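YcgJ protein (Bacillus subtilis, PDB 1XXL) probably acts as an S-adenosylmethionine-dependent methyltransferase, although its substrate is not established. Local coordinates at residues T35-S40 with S61-K66; I47-T52 with L81-D86; V123-P128 with W174-Q179. One frame throughout, in Å; residues are numbered along the deposited sequence.

From the N terminus, helix 34-39 supplies the first half of interaction 1 and strand 45-50 the first half of interaction 2. Helix 53-66 then closes interaction 1 across 20 intervening residues, and the loop 81-86 closes interaction 2 after 28 residues, so the two contacts cross rather than nest. Interaction 3 follows in series, joining 123-128 to 174-179 across 45 residues, 24 of them helical. The sheet order 71-75, 45-50, 24-28, 88-94, 118-125, 222-236, 166-179 places interaction 2 in one half of the sheet and interaction 3 in the other, about 26 Å apart between centres, while interaction 1 joins helices 34-39 and 53-66, which flank strand 45-50 in the chain.

Interaction 1 (T35-S40 with S61-K66); sequences TALAFS and SFAQEK
The helical segments 35-40 and 61-66 come closest at L37 and A63, whose CA atoms lie 7.0 Å apart. They belong to helices 34-39 and 53-66, which follow the parallel strands 24-28 and 45-50 in the Rossmann-like methyltransferase fold. No hydrogen bond joins the two segments, and the 140 Å² they bury together comes mostly from L37. With CG anti to its own carbonyl carbon (chi1 -64°) and the chain extended beyond, L37 reaches across and splits its two methyls between two partners. CD1 lies against the F62 ring, approaching it obliquely; the 3.2 Å between L37 CD1 and F62 CE2 is doubtful as evidence of tight packing. The other branch, L37 CD2, sits 4.0 Å from A63 CB, an ordinary methyl contact. F62 holds its CG anti to the backbone N (chi1 -175°), which brings the ring to L37 although its CB does not point straight at helix 34-39. E65 OE1 lies in the plane of that ring at its edge, where the carboxylate would probably meet the positive rim of the ring. S40 OG donates to L37 O at 2.7 Å, and S40 N reaches the same oxygen from the same face of the carbonyl plane. The pair of helices is completed by V68 and V71, each touched by L37, S40 and A63, which tie both to strand 71-75 and the loop before it. H34 meets the F62 ring, while T35 OG1 is hydrogen-bonded to R94 NE of strand 88-94, a residue that binds S-adenosylmethionine.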
loop_
_atom_site.group_PDB
_atom_site.type_symbol
_atom_site.label_atom_id
_atom_site.label_comp_id
_atom_site.label_asym_id
_atom_site.label_seq_id
_atom_site.Cartn_x
_atom_site.Cartn_y
_atom_site.Cartn_z
ATOM N N THR A 35 3.915 10.442 2.567
ATOM C CA THR A 35 4.242 9.613 3.724
ATOM C C THR A 35 5.551 10.080 4.360
ATOM O O THR A 35 5.628 10.259 5.575
ATOM C CB THR A 35 4.307 8.090 3.394
ATOM O OG1 THR A 35 3.094 7.692 2.763
ATOM C CG2 THR A 35 4.470 7.247 4.666
ATOM N N ALA A 36 6.566 10.299 3.533
ATOM C CA ALA A 36 7.884 10.711 4.029
ATOM C C ALA A 36 7.824 12.070 4.705
ATOM O O ALA A 36 8.413 12.265 5.777
ATOM C CB ALA A 36 8.930 10.721 2.884
ATOM N N LEU A 37 7.119 13.014 4.096
ATOM C CA LEU A 37 6.948 14.334 4.724
ATOM C C LEU A 37 6.221 14.284 6.058
ATOM O O LEU A 37 6.573 15.004 6.995
ATOM C CB LEU A 37 6.209 15.280 3.799
ATOM C CG LEU A 37 6.935 15.620 2.496
ATOM C CD1 LEU A 37 6.084 16.640 1.759
ATOM C CD2 LEU A 37 8.290 16.183 2.753
ATOM N N ALA A 38 5.215 13.424 6.160
ATOM C CA ALA A 38 4.472 13.308 7.419
ATOM C C ALA A 38 5.335 12.758 8.561
ATOM O O ALA A 38 5.158 13.150 9.706
ATOM C CB ALA A 38 3.221 12.481 7.220
ATOM N N PHE A 39 6.289 11.885 8.247
ATOM C CA PHE A 39 7.170 11.331 9.273
ATOM C C PHE A 39 8.259 12.293 9.695
ATOM O O PHE A 39 8.776 12.186 10.810
ATOM C CB PHE A 39 7.815 10.006 8.798
ATOM C CG PHE A 39 6.995 8.781 9.118
ATOM C CD1 PHE A 39 5.953 8.388 8.282
ATOM C CD2 PHE A 39 7.253 8.032 10.263
ATOM C CE1 PHE A 39 5.169 7.256 8.589
ATOM C CE2 PHE A 39 6.490 6.891 10.561
ATOM C CZ PHE A 39 5.450 6.515 9.726
ATOM N N SER A 40 8.603 13.221 8.801
ATOM C CA SER A 40 9.814 14.046 8.929
ATOM C C SER A 40 9.962 14.890 10.218
ATOM O O SER A 40 11.064 15.011 10.715
ATOM C CB SER A 40 9.990 14.945 7.691
ATOM O OG SER A 40 9.034 15.985 7.660
ATOM N N SER A 61 10.685 18.127 -5.208
ATOM C CA SER A 61 10.293 19.530 -5.307
ATOM C C SER A 61 9.232 19.863 -4.260
ATOM O O SER A 61 9.229 20.962 -3.722
ATOM C CB SER A 61 9.834 19.887 -6.719
ATOM O OG SER A 61 8.619 19.245 -7.018
ATOM N N PHE A 62 8.378 18.894 -3.931
ATOM C CA PHE A 62 7.375 19.055 -2.874
ATOM C C PHE A 62 8.016 19.236 -1.476
ATOM O O PHE A 62 7.543 20.064 -0.682
ATOM C CB PHE A 62 6.383 17.876 -2.929
ATOM C CG PHE A 62 5.233 17.975 -1.961
ATOM C CD1 PHE A 62 4.547 19.173 -1.768
ATOM C CD2 PHE A 62 4.797 16.845 -1.275
ATOM C CE1 PHE A 62 3.487 19.246 -0.882
ATOM C CE2 PHE A 62 3.721 16.910 -0.398
ATOM C CZ PHE A 62 3.074 18.113 -0.195
ATOM N N ALA A 63 9.095 18.492 -1.195
ATOM C CA ALA A 63 9.896 18.672 0.029
ATOM C C ALA A 63 10.529 20.073 0.106
ATOM O O ALA A 63 10.480 20.736 1.150
ATOM C CB ALA A 63 10.977 17.634 0.106
ATOM N N GLN A 64 11.124 20.496 -1.008
ATOM C CA GLN A 64 11.689 21.847 -1.157
ATOM C C GLN A 64 10.635 22.934 -0.906
ATOM O O GLN A 64 10.840 23.842 -0.130
ATOM C CB GLN A 64 12.253 22.004 -2.566
ATOM C CG GLN A 64 13.220 23.144 -2.721
ATOM C CD GLN A 64 13.866 23.112 -4.075
ATOM O OE1 GLN A 64 15.093 22.955 -4.199
ATOM N NE2 GLN A 64 13.041 23.214 -5.120
ATOM N N GLU A 65 9.495 22.800 -1.564
ATOM C CA GLU A 65 8.347 23.700 -1.383
ATOM C C GLU A 65 7.843 23.778 0.067
ATOM O O GLU A 65 7.358 24.833 0.498
ATOM C CB GLU A 65 7.223 23.260 -2.329
ATOM C CG GLU A 65 5.843 23.797 -2.018
ATOM C CD GLU A 65 4.779 23.216 -2.951
ATOM O OE1 GLU A 65 3.765 22.667 -2.443
ATOM O OE2 GLU A 65 4.975 23.303 -4.192
ATOM N N LYS A 66 7.954 22.680 0.818
ATOM C CA LYS A 66 7.594 22.684 2.243
ATOM C C LYS A 66 8.797 22.972 3.154
ATOM O O LYS A 66 8.638 23.071 4.374
ATOM C CB LYS A 66 6.891 21.368 2.641
ATOM C CG LYS A 66 5.540 21.131 1.929
ATOM C CD LYS A 66 4.486 22.245 2.277
ATOM C CE LYS A 66 3.256 22.238 1.354
ATOM N NZ LYS A 66 2.493 23.572 1.331
#

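Interaction 2 (I47-T52 with L81-D86); sequences IGVDAT and LPFPDD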
loop_
_atom_site.group_PDB
_atom_site.type_symbol
_atom_site.label_atom_id
_atom_site.label_comp_id
_atom_site.label_asym_id
_atom_site.label_seq_id
_atom_site.Cartn_x
_atom_site.Cartn_y
_atom_site.Cartn_z
ATOM N N ILE A 47 13.965 8.319 3.877
ATOM C CA ILE A 47 14.370 8.038 2.510
ATOM C C ILE A 47 13.191 7.404 1.805
ATOM O O ILE A 47 12.604 6.463 2.319
ATOM C CB ILE A 47 15.572 7.117 2.471
ATOM C CG1 ILE A 47 16.774 7.834 3.067
ATOM C CG2 ILE A 47 15.878 6.703 1.036
ATOM C CD1 ILE A 47 18.009 6.971 3.110
ATOM N N GLY A 48 12.827 7.940 0.646
ATOM C CA GLY A 48 11.747 7.392 -0.165
ATOM C C GLY A 48 12.296 6.745 -1.416
ATOM O O GLY A 48 13.222 7.274 -2.030
ATOM N N VAL A 49 11.772 5.586 -1.791
ATOM C CA VAL A 49 12.070 5.026 -3.110
ATOM C C VAL A 49 10.790 4.924 -3.914
ATOM O O VAL A 49 9.744 4.524 -3.383
ATOM C CB VAL A 49 12.818 3.654 -3.066
ATOM C CG1 VAL A 49 14.143 3.793 -2.336
ATOM C CG2 VAL A 49 12.003 2.607 -2.395
ATOM N N ASP A 50 10.866 5.328 -5.184
ATOM C CA ASP A 50 9.760 5.164 -6.109
ATOM C C ASP A 50 10.289 4.643 -7.457
ATOM O O ASP A 50 11.428 4.911 -7.850
ATOM C CB ASP A 50 8.943 6.461 -6.266
ATOM C CG ASP A 50 7.537 6.202 -6.877
ATOM O OD1 ASP A 50 6.540 6.099 -6.097
ATOM O OD2 ASP A 50 7.441 6.044 -8.129
ATOM N N ALA A 51 9.459 3.879 -8.153
ATOM C CA ALA A 51 9.878 3.228 -9.385
ATOM C C ALA A 51 10.036 4.191 -10.560
ATOM O O ALA A 51 10.764 3.893 -11.485
ATOM C CB ALA A 51 8.908 2.108 -9.747
ATOM N N THR A 52 9.389 5.351 -10.512
ATOM C CA THR A 52 9.397 6.261 -11.647
ATOM C C THR A 52 10.210 7.508 -11.338
ATOM O O THR A 52 10.095 8.078 -10.254
ATOM C CB THR A 52 7.956 6.672 -12.075
ATOM O OG1 THR A 52 7.413 7.602 -11.135
ATOM C CG2 THR A 52 7.044 5.464 -12.132
ATOM N N LEU A 81 16.422 -3.366 -3.184
ATOM C CA LEU A 81 16.813 -2.192 -2.421
ATOM C C LEU A 81 18.345 -2.122 -2.346
ATOM O O LEU A 81 19.003 -3.118 -2.051
ATOM C CB LEU A 81 16.235 -2.252 -1.013
ATOM C CG LEU A 81 14.719 -2.261 -0.938
ATOM C CD1 LEU A 81 14.285 -2.534 0.489
ATOM C CD2 LEU A 81 14.147 -0.948 -1.463
ATOM N N PRO A 82 18.910 -0.941 -2.612
ATOM C CA PRO A 82 20.358 -0.802 -2.619
ATOM C C PRO A 82 21.034 -0.671 -1.243
ATOM O O PRO A 82 22.252 -0.614 -1.172
ATOM C CB PRO A 82 20.545 0.481 -3.439
ATOM C CG PRO A 82 19.328 1.331 -3.049
ATOM C CD PRO A 82 18.227 0.319 -2.991
ATOM N N PHE A 83 20.259 -0.668 -0.162
ATOM C CA PHE A 83 20.733 -0.246 1.137
ATOM C C PHE A 83 21.385 -1.395 1.839
ATOM O O PHE A 83 21.113 -2.535 1.509
ATOM C CB PHE A 83 19.574 0.314 1.977
ATOM C CG PHE A 83 18.826 1.409 1.273
ATOM C CD1 PHE A 83 19.435 2.636 1.050
ATOM C CD2 PHE A 83 17.560 1.195 0.785
ATOM C CE1 PHE A 83 18.775 3.650 0.380
ATOM C CE2 PHE A 83 16.888 2.205 0.103
ATOM C CZ PHE A 83 17.493 3.431 -0.108
ATOM N N PRO A 84 22.261 -1.102 2.815
ATOM C CA PRO A 84 22.901 -2.165 3.589
ATOM C C PRO A 84 21.905 -2.957 4.454
ATOM O O PRO A 84 20.836 -2.451 4.786
ATOM C CB PRO A 84 23.855 -1.394 4.509
ATOM C CG PRO A 84 23.953 -0.050 3.955
ATOM C CD PRO A 84 22.691 0.231 3.267
ATOM N N ASP A 85 22.289 -4.164 4.852
ATOM C CA ASP A 85 21.523 -4.944 5.827
ATOM C C ASP A 85 21.312 -4.113 7.087
ATOM O O ASP A 85 22.167 -3.292 7.447
ATOM C CB ASP A 85 22.261 -6.224 6.226
ATOM C CG ASP A 85 22.542 -7.156 5.059
ATOM O OD1 ASP A 85 22.178 -6.870 3.906
ATOM O OD2 ASP A 85 23.177 -8.203 5.292
ATOM N N ASP A 86 20.199 -4.339 7.781
ATOM C CA ASP A 86 19.975 -3.746 9.107
ATOM C C ASP A 86 20.232 -2.233 9.169
ATOM O O ASP A 86 20.981 -1.753 10.027
ATOM C CB ASP A 86 20.847 -4.462 10.155
ATOM C CG ASP A 86 20.660 -5.983 10.138
ATOM O OD1 ASP A 86 19.613 -6.467 10.600
ATOM O OD2 ASP A 86 21.554 -6.695 9.628
#
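V49 places CG1 beside its backbone N, anti to the carbonyl carbon (chi1 -60°), and F83 does the same with its CG (chi1 -54°); these torsions turn V49 CG1 and the F83 ring into contact. The two side chains approach from opposite directions. They meet in the Rossmann-like methyltransferase fold, where strand 45-50 is the second strand in chain order and 81-86 belongs to the loop between strands 71-75 and 88-94. V49 CG1 lies 4.0 Å from F83 CE2, at the ring edge and near its plane. The second methyl, V49 CG2, turns to L81, with 4.3 Å to L81 CD2. I47, two residues earlier on the same strand, uses its CG2 branch, 3.8 Å from F83 CZ, and slides past the ring in the opposite direction. F83 therefore touches two strand residues at one end of its ring, while P82 CG sits 3.9 Å above the plane, over the centre of one face. Contacts of L81 and F83 with L26 and V113 extend the apolar cluster to strand 24-28 and helix 103-113. Where the strand ends, D50 and A51 are assigned to the S-adenosylmethionine site, consistent with D50 being the acidic residue that ends this strand in the family. Both carboxylate oxygens of D50 are bonded: OD1 accepts from G31 N, and OD2 takes T52 N at 3.2 Å through its anti lone pair, with a nearly straight N-H...O angle of 168° that closes an Asx turn.

Interaction 3 (V123-P128 with W174-Q179); sequences VDHYAP and WNLPIQ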
loop_
_atom_site.group_PDB
_atom_site.type_symbol
_atom_site.label_atom_id
_atom_site.label_comp_id
_atom_site.label_asym_id
_atom_site.label_seq_id
_atom_site.Cartn_x
_atom_site.Cartn_y
_atom_site.Cartn_z
ATOM N N VAL A 123 0.414 -0.805 4.868
ATOM C CA VAL A 123 -0.981 -0.540 4.602
ATOM C C VAL A 123 -1.283 -0.918 3.170
ATOM O O VAL A 123 -0.592 -0.492 2.244
ATOM C CB VAL A 123 -1.375 0.978 4.850
ATOM C CG1 VAL A 123 -2.768 1.303 4.295
ATOM C CG2 VAL A 123 -1.320 1.258 6.295
ATOM N N ASP A 124 -2.311 -1.735 2.995
ATOM C CA ASP A 124 -2.822 -1.984 1.678
ATOM C C ASP A 124 -4.245 -2.488 1.775
ATOM O O ASP A 124 -4.735 -2.813 2.842
ATOM C CB ASP A 124 -1.910 -2.977 0.904
ATOM C CG ASP A 124 -1.890 -2.708 -0.610
ATOM O OD1 ASP A 124 -1.053 -3.343 -1.290
ATOM O OD2 ASP A 124 -2.709 -1.888 -1.122
ATOM N N HIS A 125 -4.927 -2.526 0.647
ATOM C CA HIS A 125 -6.141 -3.300 0.598
ATOM C C HIS A 125 -5.738 -4.760 0.306
ATOM O O HIS A 125 -4.636 -5.029 -0.173
ATOM C CB HIS A 125 -7.220 -2.737 -0.340
ATOM C CG HIS A 125 -6.701 -2.139 -1.595
ATOM N ND1 HIS A 125 -6.524 -2.871 -2.742
ATOM C CD2 HIS A 125 -6.340 -0.867 -1.893
ATOM C CE1 HIS A 125 -6.060 -2.081 -3.696
ATOM N NE2 HIS A 125 -5.934 -0.860 -3.203
ATOM N N TYR A 126 -6.586 -5.684 0.709
ATOM C CA TYR A 126 -6.250 -7.090 0.644
ATOM C C TYR A 126 -7.397 -7.915 0.063
ATOM O O TYR A 126 -8.537 -7.489 0.044
ATOM C CB TYR A 126 -5.843 -7.581 2.038
ATOM C CG TYR A 126 -6.920 -7.512 3.104
ATOM C CD1 TYR A 126 -7.046 -6.406 3.933
ATOM C CD2 TYR A 126 -7.802 -8.555 3.276
ATOM C CE1 TYR A 126 -8.012 -6.362 4.927
ATOM C CE2 TYR A 126 -8.764 -8.511 4.228
ATOM C CZ TYR A 126 -8.872 -7.411 5.061
ATOM O OH TYR A 126 -9.863 -7.382 5.998
ATOM N N ALA A 127 -7.052 -9.108 -0.400
ATOM C CA ALA A 127 -7.990 -10.093 -0.920
ATOM C C ALA A 127 -8.596 -10.878 0.243
ATOM O O ALA A 127 -7.872 -11.328 1.131
ATOM C CB ALA A 127 -7.258 -11.051 -1.841
ATOM N N PRO A 128 -9.936 -11.046 0.249
ATOM C CA PRO A 128 -10.529 -11.972 1.194
ATOM C C PRO A 128 -9.955 -13.384 1.013
ATOM O O PRO A 128 -9.379 -13.705 -0.039
ATOM C CB PRO A 128 -12.023 -11.915 0.853
ATOM C CG PRO A 128 -12.211 -10.602 0.217
ATOM C CD PRO A 128 -10.952 -10.367 -0.561
ATOM N N TRP A 174 -10.210 -2.002 8.242
ATOM C CA TRP A 174 -11.349 -1.125 7.985
ATOM C C TRP A 174 -11.787 -1.278 6.556
ATOM O O TRP A 174 -11.009 -1.744 5.706
ATOM C CB TRP A 174 -10.993 0.336 8.318
ATOM C CG TRP A 174 -9.966 0.948 7.433
ATOM C CD1 TRP A 174 -10.193 1.704 6.320
ATOM C CD2 TRP A 174 -8.541 0.890 7.598
ATOM N NE1 TRP A 174 -8.997 2.096 5.767
ATOM C CE2 TRP A 174 -7.967 1.619 6.534
ATOM C CE3 TRP A 174 -7.691 0.285 8.541
ATOM C CZ2 TRP A 174 -6.590 1.767 6.392
ATOM C CZ3 TRP A 174 -6.319 0.438 8.397
ATOM C CH2 TRP A 174 -5.791 1.156 7.332
ATOM N N ASN A 175 -13.046 -0.923 6.305
ATOM C CA ASN A 175 -13.602 -0.850 4.943
ATOM C C ASN A 175 -13.198 0.480 4.347
ATOM O O ASN A 175 -13.429 1.534 4.947
ATOM C CB ASN A 175 -15.132 -0.983 4.956
ATOM C CG ASN A 175 -15.601 -2.438 5.082
ATOM O OD1 ASN A 175 -14.818 -3.374 4.947
ATOM N ND2 ASN A 175 -16.893 -2.625 5.304
ATOM N N LEU A 176 -12.543 0.442 3.195
ATOM C CA LEU A 176 -12.115 1.655 2.516
ATOM C C LEU A 176 -13.184 2.024 1.494
ATOM O O LEU A 176 -13.327 1.343 0.502
ATOM C CB LEU A 176 -10.765 1.413 1.834
ATOM C CG LEU A 176 -10.196 2.482 0.908
ATOM C CD1 LEU A 176 -9.883 3.726 1.712
ATOM C CD2 LEU A 176 -8.943 1.930 0.214
ATOM N N PRO A 177 -13.953 3.102 1.748
ATOM C CA PRO A 177 -15.068 3.448 0.862
ATOM C C PRO A 177 -14.593 4.090 -0.429
ATOM O O PRO A 177 -13.699 4.948 -0.407
ATOM C CB PRO A 177 -15.894 4.447 1.698
ATOM C CG PRO A 177 -14.891 5.095 2.587
ATOM C CD PRO A 177 -13.842 4.035 2.886
ATOM N N ILE A 178 -15.163 3.655 -1.539
ATOM C CA ILE A 178 -14.807 4.180 -2.849
ATOM C C ILE A 178 -16.059 4.769 -3.498
ATOM O O ILE A 178 -17.067 4.081 -3.655
ATOM C CB ILE A 178 -14.147 3.109 -3.758
ATOM C CG1 ILE A 178 -12.692 2.852 -3.314
ATOM C CG2 ILE A 178 -14.064 3.596 -5.206
ATOM C CD1 ILE A 178 -12.569 1.756 -2.464
ATOM N N GLN A 179 -15.983 6.057 -3.824
ATOM C CA GLN A 179 -16.999 6.737 -4.593
ATOM C C GLN A 179 -16.674 6.497 -6.068
ATOM O O GLN A 179 -15.649 6.927 -6.572
ATOM C CB GLN A 179 -17.038 8.236 -4.262
ATOM C CG GLN A 179 -17.311 8.577 -2.769
ATOM C CD GLN A 179 -18.576 7.933 -2.179
ATOM O OE1 GLN A 179 -18.557 7.358 -1.062
ATOM N NE2 GLN A 179 -19.662 7.989 -2.923
HETATM O O HOH W 1 -10.624 -4.872 6.281
#
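One water oxygen is held from both segments: it lies 2.6 Å from Y126 OH and donates to W174 O over 3.2 Å, spanning a gap that the backbones do not bridge themselves. Each strand instead lies beside strand 222-236, where Y126 pairs with K228 through the backbone and N175 OD1 is hydrogen-bonded to K228 NZ. The direct contacts are apolar and loose. V123 CG1 stands 4.3 Å from W174 CH2, obliquely to the indole. W174, whose CB points away from 123-128, holds CG between its backbone N and carbonyl carbon (chi1 67°), which brings CH2 of the six-membered ring back to V123 CG1. Further along, L176 CD2 is 4.4 Å from H125 CD2, again at an oblique approach. D124 OD2 takes H125 N at 2.9 Å from above the carboxylate plane, with a bent angle of 133°, and is also hydrogen-bonded to H98 ND1; H125 stacks on H98 and bonds E151 through ND1. The side chains of V123 and R94 are about 4 Å apart, so the contact probably borders the S-adenosylmethionine site. With no direct hydrogen bond between the segments, their polar linkage rests on the water and on shared strand 222-236.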